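Local coordinates for putative glycosyltransferase (Mannosyltransferase) involved in glycosylating the PBCV-1 major capsid protein (Paramecium bursaria Chlorella virus 1, PDB 2P6W) that probably transfers sugar from a nucleotide-sugar donor, as the manganese-binding N-terminal domain of a viral glycosyltransferase involved in glycosylating the major capsid protein, at residues A[51-56]-A[141-146]; A[145-148]-A[154-157]. All coordinates share one frame; numbering follows the deposited sequence.

Contact 1 (A[51-56]-A[141-146]); sequences EEHALH and LRNEAP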
loop_
_atom_site.group_PDB
_atom_site.type_symbol
_atom_site.label_atom_id
_atom_site.label_comp_id
_atom_site.label_asym_id
_atom_site.label_seq_id
_atom_site.Cartn_x
_atom_site.Cartn_y
_atom_site.Cartn_z
ATOM N N GLU A 51 -12.710 -5.485 13.915
ATOM C CA GLU A 51 -11.657 -5.222 14.909
ATOM C C GLU A 51 -10.390 -4.661 14.249
ATOM O O GLU A 51 -10.106 -4.943 13.077
ATOM C CB GLU A 51 -11.315 -6.487 15.709
ATOM C CG GLU A 51 -12.403 -6.945 16.684
ATOM C CD GLU A 51 -12.029 -8.244 17.376
ATOM O OE1 GLU A 51 -11.297 -8.200 18.390
ATOM O OE2 GLU A 51 -12.472 -9.320 16.906
ATOM N N GLU A 52 -9.635 -3.876 15.014
ATOM C CA GLU A 52 -8.438 -3.200 14.504
ATOM C C GLU A 52 -7.494 -4.139 13.740
ATOM O O GLU A 52 -7.065 -3.820 12.626
ATOM C CB GLU A 52 -7.690 -2.499 15.641
ATOM C CG GLU A 52 -6.433 -1.746 15.194
ATOM C CD GLU A 52 -5.754 -1.024 16.345
ATOM O OE1 GLU A 52 -6.288 0.024 16.772
ATOM O OE2 GLU A 52 -4.696 -1.503 16.824
ATOM N N HIS A 53 -7.174 -5.291 14.323
ATOM C CA HIS A 53 -6.258 -6.224 13.647
ATOM C C HIS A 53 -6.808 -6.669 12.290
ATOM O O HIS A 53 -6.081 -6.684 11.284
ATOM C CB HIS A 53 -5.925 -7.440 14.528
ATOM C CG HIS A 53 -7.049 -8.412 14.678
ATOM N ND1 HIS A 53 -8.163 -8.146 15.448
ATOM C CD2 HIS A 53 -7.233 -9.651 14.160
ATOM C CE1 HIS A 53 -8.987 -9.180 15.396
ATOM N NE2 HIS A 53 -8.448 -10.106 14.621
ATOM N N ALA A 54 -8.096 -7.011 12.268
ATOM C CA ALA A 54 -8.723 -7.551 11.078
ATOM C C ALA A 54 -8.793 -6.488 9.975
ATOM O O ALA A 54 -8.622 -6.787 8.787
ATOM C CB ALA A 54 -10.110 -8.117 11.411
ATOM N N LEU A 55 -9.013 -5.243 10.390
ATOM C CA LEU A 55 -9.013 -4.117 9.460
ATOM C C LEU A 55 -7.673 -3.953 8.772
ATOM O O LEU A 55 -7.612 -3.754 7.557
ATOM C CB LEU A 55 -9.437 -2.810 10.165
ATOM C CG LEU A 55 -10.908 -2.742 10.605
ATOM C CD1 LEU A 55 -11.140 -1.472 11.412
ATOM C CD2 LEU A 55 -11.895 -2.848 9.433
ATOM N N HIS A 56 -6.594 -4.056 9.544
ATOM C CA HIS A 56 -5.264 -3.910 8.963
ATOM C C HIS A 56 -4.976 -5.047 7.969
ATOM O O HIS A 56 -4.422 -4.815 6.884
ATOM C CB HIS A 56 -4.203 -3.871 10.049
ATOM C CG HIS A 56 -2.864 -3.470 9.535
ATOM N ND1 HIS A 56 -1.998 -4.365 8.935
ATOM C CD2 HIS A 56 -2.259 -2.259 9.478
ATOM C CE1 HIS A 56 -0.902 -3.728 8.566
ATOM N NE2 HIS A 56 -1.034 -2.446 8.877
ATOM N N LEU A 141 -3.581 -15.710 8.657
ATOM C CA LEU A 141 -2.882 -15.612 9.946
ATOM C C LEU A 141 -3.479 -14.520 10.829
ATOM O O LEU A 141 -3.020 -14.311 11.951
ATOM C CB LEU A 141 -1.385 -15.358 9.741
ATOM C CG LEU A 141 -0.606 -16.542 9.175
ATOM C CD1 LEU A 141 0.760 -16.077 8.782
ATOM C CD2 LEU A 141 -0.514 -17.684 10.182
ATOM N N ARG A 142 -4.504 -13.832 10.328
ATOM C CA ARG A 142 -5.034 -12.643 11.021
ATOM C C ARG A 142 -5.516 -12.883 12.426
ATOM O O ARG A 142 -5.523 -11.951 13.238
ATOM C CB ARG A 142 -6.150 -11.975 10.212
ATOM C CG ARG A 142 -7.416 -12.812 10.089
ATOM C CD ARG A 142 -8.332 -12.210 9.059
ATOM N NE ARG A 142 -9.605 -12.920 8.927
ATOM C CZ ARG A 142 -9.781 -14.048 8.236
ATOM N NH1 ARG A 142 -8.754 -14.642 7.628
ATOM N NH2 ARG A 142 -10.993 -14.593 8.170
ATOM N N ASN A 143 -5.945 -14.104 12.703
ATOM C CA ASN A 143 -6.514 -14.397 14.020
ATOM C C ASN A 143 -5.674 -15.358 14.854
ATOM O O ASN A 143 -6.189 -16.029 15.754
ATOM C CB ASN A 143 -7.955 -14.897 13.893
ATOM C CG ASN A 143 -8.948 -13.779 13.586
ATOM O OD1 ASN A 143 -9.712 -13.864 12.620
ATOM N ND2 ASN A 143 -8.961 -12.742 14.420
ATOM N N GLU A 144 -4.385 -15.413 14.548
ATOM C CA GLU A 144 -3.449 -16.281 15.241
ATOM C C GLU A 144 -2.325 -15.431 15.842
ATOM O O GLU A 144 -1.723 -14.618 15.139
ATOM C CB GLU A 144 -2.895 -17.282 14.217
ATOM C CG GLU A 144 -1.870 -18.263 14.708
ATOM C CD GLU A 144 -1.506 -19.295 13.644
ATOM O OE1 GLU A 144 -2.359 -19.585 12.766
ATOM O OE2 GLU A 144 -0.375 -19.823 13.693
ATOM N N ALA A 145 -2.070 -15.589 17.145
ATOM C CA ALA A 145 -0.923 -14.939 17.787
ATOM C C ALA A 145 0.354 -15.539 17.191
ATOM O O ALA A 145 0.388 -16.745 16.931
ATOM C CB ALA A 145 -0.947 -15.166 19.287
ATOM N N PRO A 146 1.411 -14.721 17.008
ATOM C CA PRO A 146 1.531 -13.311 17.347
ATOM C C PRO A 146 1.120 -12.374 16.218
ATOM O O PRO A 146 1.258 -11.158 16.355
ATOM C CB PRO A 146 3.032 -13.152 17.555
ATOM C CG PRO A 146 3.626 -14.104 16.549
ATOM C CD PRO A 146 2.681 -15.260 16.460
#
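His53, in the first turn of helix 52-57, reaches across to the loop that follows helix 132-140 and meets it with the rim of its imidazole. In the polar approach, NE2 of His53 lies 2.7 Å from ND2 of Asn143. Ring and amide planes are turned 71° apart, and the amide nitrogen arrives at the ring edge, close to the ring plane. Beside it, CD2 of His53 comes to 3.0 Å from the carbonyl O of Arg142, also at the edge. A chi1 of 73° sets the imidazole between backbone N and carbonyl carbon, from where it extends to the loop.

One face of the ring is covered from within the helix: CB of Ala54 lies over the centre of the His53 ring, 4.1 Å above the plane. On the loop side, Leu141 to Glu144 form a type I turn.

The charge of Arg142 is engaged outside the two segments, in a salt bridge with Glu49 and a cation-pi contact with Trp139. The chemistry is thus that of a small, polar surface junction, in which the histidine edge meets one amide and one backbone carbonyl while the arginine pairs with Glu49, in the loop leading into helix 52-57.

Contact 2 (A[145-148]-A[154-157]); sequences APWN and QKTV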
loop_
_atom_site.group_PDB
_atom_site.type_symbol
_atom_site.label_atom_id
_atom_site.label_comp_id
_atom_site.label_asym_id
_atom_site.label_seq_id
_atom_site.Cartn_x
_atom_site.Cartn_y
_atom_site.Cartn_z
ATOM N N ALA A 145 -2.070 -15.589 17.145
ATOM C CA ALA A 145 -0.923 -14.939 17.787
ATOM C C ALA A 145 0.354 -15.539 17.191
ATOM O O ALA A 145 0.388 -16.745 16.931
ATOM C CB ALA A 145 -0.947 -15.166 19.287
ATOM N N PRO A 146 1.411 -14.721 17.008
ATOM C CA PRO A 146 1.531 -13.311 17.347
ATOM C C PRO A 146 1.120 -12.374 16.218
ATOM O O PRO A 146 1.258 -11.158 16.355
ATOM C CB PRO A 146 3.032 -13.152 17.555
ATOM C CG PRO A 146 3.626 -14.104 16.549
ATOM C CD PRO A 146 2.681 -15.260 16.460
ATOM N N TRP A 147 0.641 -12.932 15.111
ATOM C CA TRP A 147 0.345 -12.119 13.918
ATOM C C TRP A 147 -0.849 -11.199 14.118
ATOM O O TRP A 147 -0.938 -10.157 13.472
ATOM C CB TRP A 147 0.208 -13.025 12.683
ATOM C CG TRP A 147 1.283 -14.037 12.714
ATOM C CD1 TRP A 147 1.149 -15.393 12.833
ATOM C CD2 TRP A 147 2.682 -13.769 12.726
ATOM N NE1 TRP A 147 2.386 -15.988 12.896
ATOM C CE2 TRP A 147 3.347 -15.006 12.831
ATOM C CE3 TRP A 147 3.443 -12.594 12.643
ATOM C CZ2 TRP A 147 4.744 -15.098 12.853
ATOM C CZ3 TRP A 147 4.821 -12.690 12.675
ATOM C CH2 TRP A 147 5.460 -13.936 12.775
ATOM N N ASN A 148 -1.737 -11.582 15.038
ATOM C CA ASN A 148 -2.909 -10.769 15.381
ATOM C C ASN A 148 -2.602 -9.615 16.339
ATOM O O ASN A 148 -3.528 -8.965 16.853
ATOM C CB ASN A 148 -4.076 -11.626 15.900
ATOM C CG ASN A 148 -3.786 -12.313 17.227
ATOM O OD1 ASN A 148 -2.693 -12.198 17.796
ATOM N ND2 ASN A 148 -4.786 -13.053 17.732
ATOM N N GLN A 154 1.740 -5.947 8.770
ATOM C CA GLN A 154 3.078 -5.394 8.593
ATOM C C GLN A 154 4.125 -6.280 9.270
ATOM O O GLN A 154 5.197 -6.548 8.719
ATOM C CB GLN A 154 3.093 -3.989 9.183
ATOM C CG GLN A 154 4.388 -3.252 9.030
ATOM C CD GLN A 154 4.213 -1.794 9.393
ATOM O OE1 GLN A 154 3.705 -1.006 8.599
ATOM N NE2 GLN A 154 4.642 -1.424 10.595
ATOM N N LYS A 155 3.807 -6.730 10.489
ATOM C CA LYS A 155 4.654 -7.664 11.208
ATOM C C LYS A 155 4.666 -9.038 10.528
ATOM O O LYS A 155 5.693 -9.720 10.486
ATOM C CB LYS A 155 4.169 -7.790 12.661
ATOM C CG LYS A 155 4.861 -8.923 13.419
ATOM C CD LYS A 155 4.902 -8.707 14.940
ATOM C CE LYS A 155 3.524 -8.496 15.547
ATOM N NZ LYS A 155 3.707 -8.294 17.033
ATOM N N THR A 156 3.521 -9.431 9.967
ATOM C CA THR A 156 3.425 -10.749 9.340
ATOM C C THR A 156 4.294 -10.804 8.088
ATOM O O THR A 156 5.010 -11.784 7.849
ATOM C CB THR A 156 1.975 -11.091 9.009
ATOM O OG1 THR A 156 1.200 -10.942 10.212
ATOM C CG2 THR A 156 1.876 -12.528 8.459
ATOM N N VAL A 157 4.226 -9.761 7.274
ATOM C CA VAL A 157 5.105 -9.693 6.119
ATOM C C VAL A 157 6.575 -9.741 6.546
ATOM O O VAL A 157 7.353 -10.548 6.035
ATOM C CB VAL A 157 4.795 -8.432 5.259
ATOM C CG1 VAL A 157 5.903 -8.195 4.220
ATOM C CG2 VAL A 157 3.474 -8.604 4.553
#
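The indole of Trp147 is flanked on both faces: CG of Pro146 stands 3.8 Å above the centre of one, and CG2 of Thr156 lies over the opposite one, 4.1 Å from the plane and shifted toward the rim. The six-membered ring also meets Lys155 of helix 153-164, CZ3 of Trp147 lying 3.8 Å from CG of Lys155. The carbonyl O of Lys155 and the hydroxyl of Thr156 approach the ring obliquely. Outside the pair of segments, Tyr160, one turn further along the helix, meets the indole edge-to-face.

OG1 of Thr156 also packs against CB of Trp147, at 3.4 Å. With chi1 at -54°, this hydroxyl lies beside its own backbone N and is hydrogen-bonded to Tyr152 O, one turn earlier.

Lys155 crosses the indole at about a right angle, and a bend at chi3 (56°) brings its end to the loop. There CE of Lys155 lies 3.6 Å from the carbonyl O of Pro146, and NZ is hydrogen-bonded to Thr149 OG1 and Phe150 O.

This is the packing of a connecting loop, which contains a cis peptide before Pro146, against the first turns of the helix it leads into. It belongs to a helical flank of a domain with the GT-A fold.

Both contacts draw on the connection between helices 132-140 and 153-164 and share Ala145 and Pro146, their centres being 7 Å apart. Contact 1 joins this connection to helix 52-57, remote in sequence; contact 2 folds it onto the helix that follows. The first lies at the surface and is polar, whereas the second is partly buried, with Thr156 as its buried member, and rests mainly on ring and aliphatic packing. Asn148, beside Trp147 in the loop, touches contact 1: its CB is 3.0 Å from Arg142 O, and its backbone O packs against CB of His53. The loop thus touches both helix 52-57 and helix 153-164, the contact centres lying about 17 and 16 Å from the chain's centre.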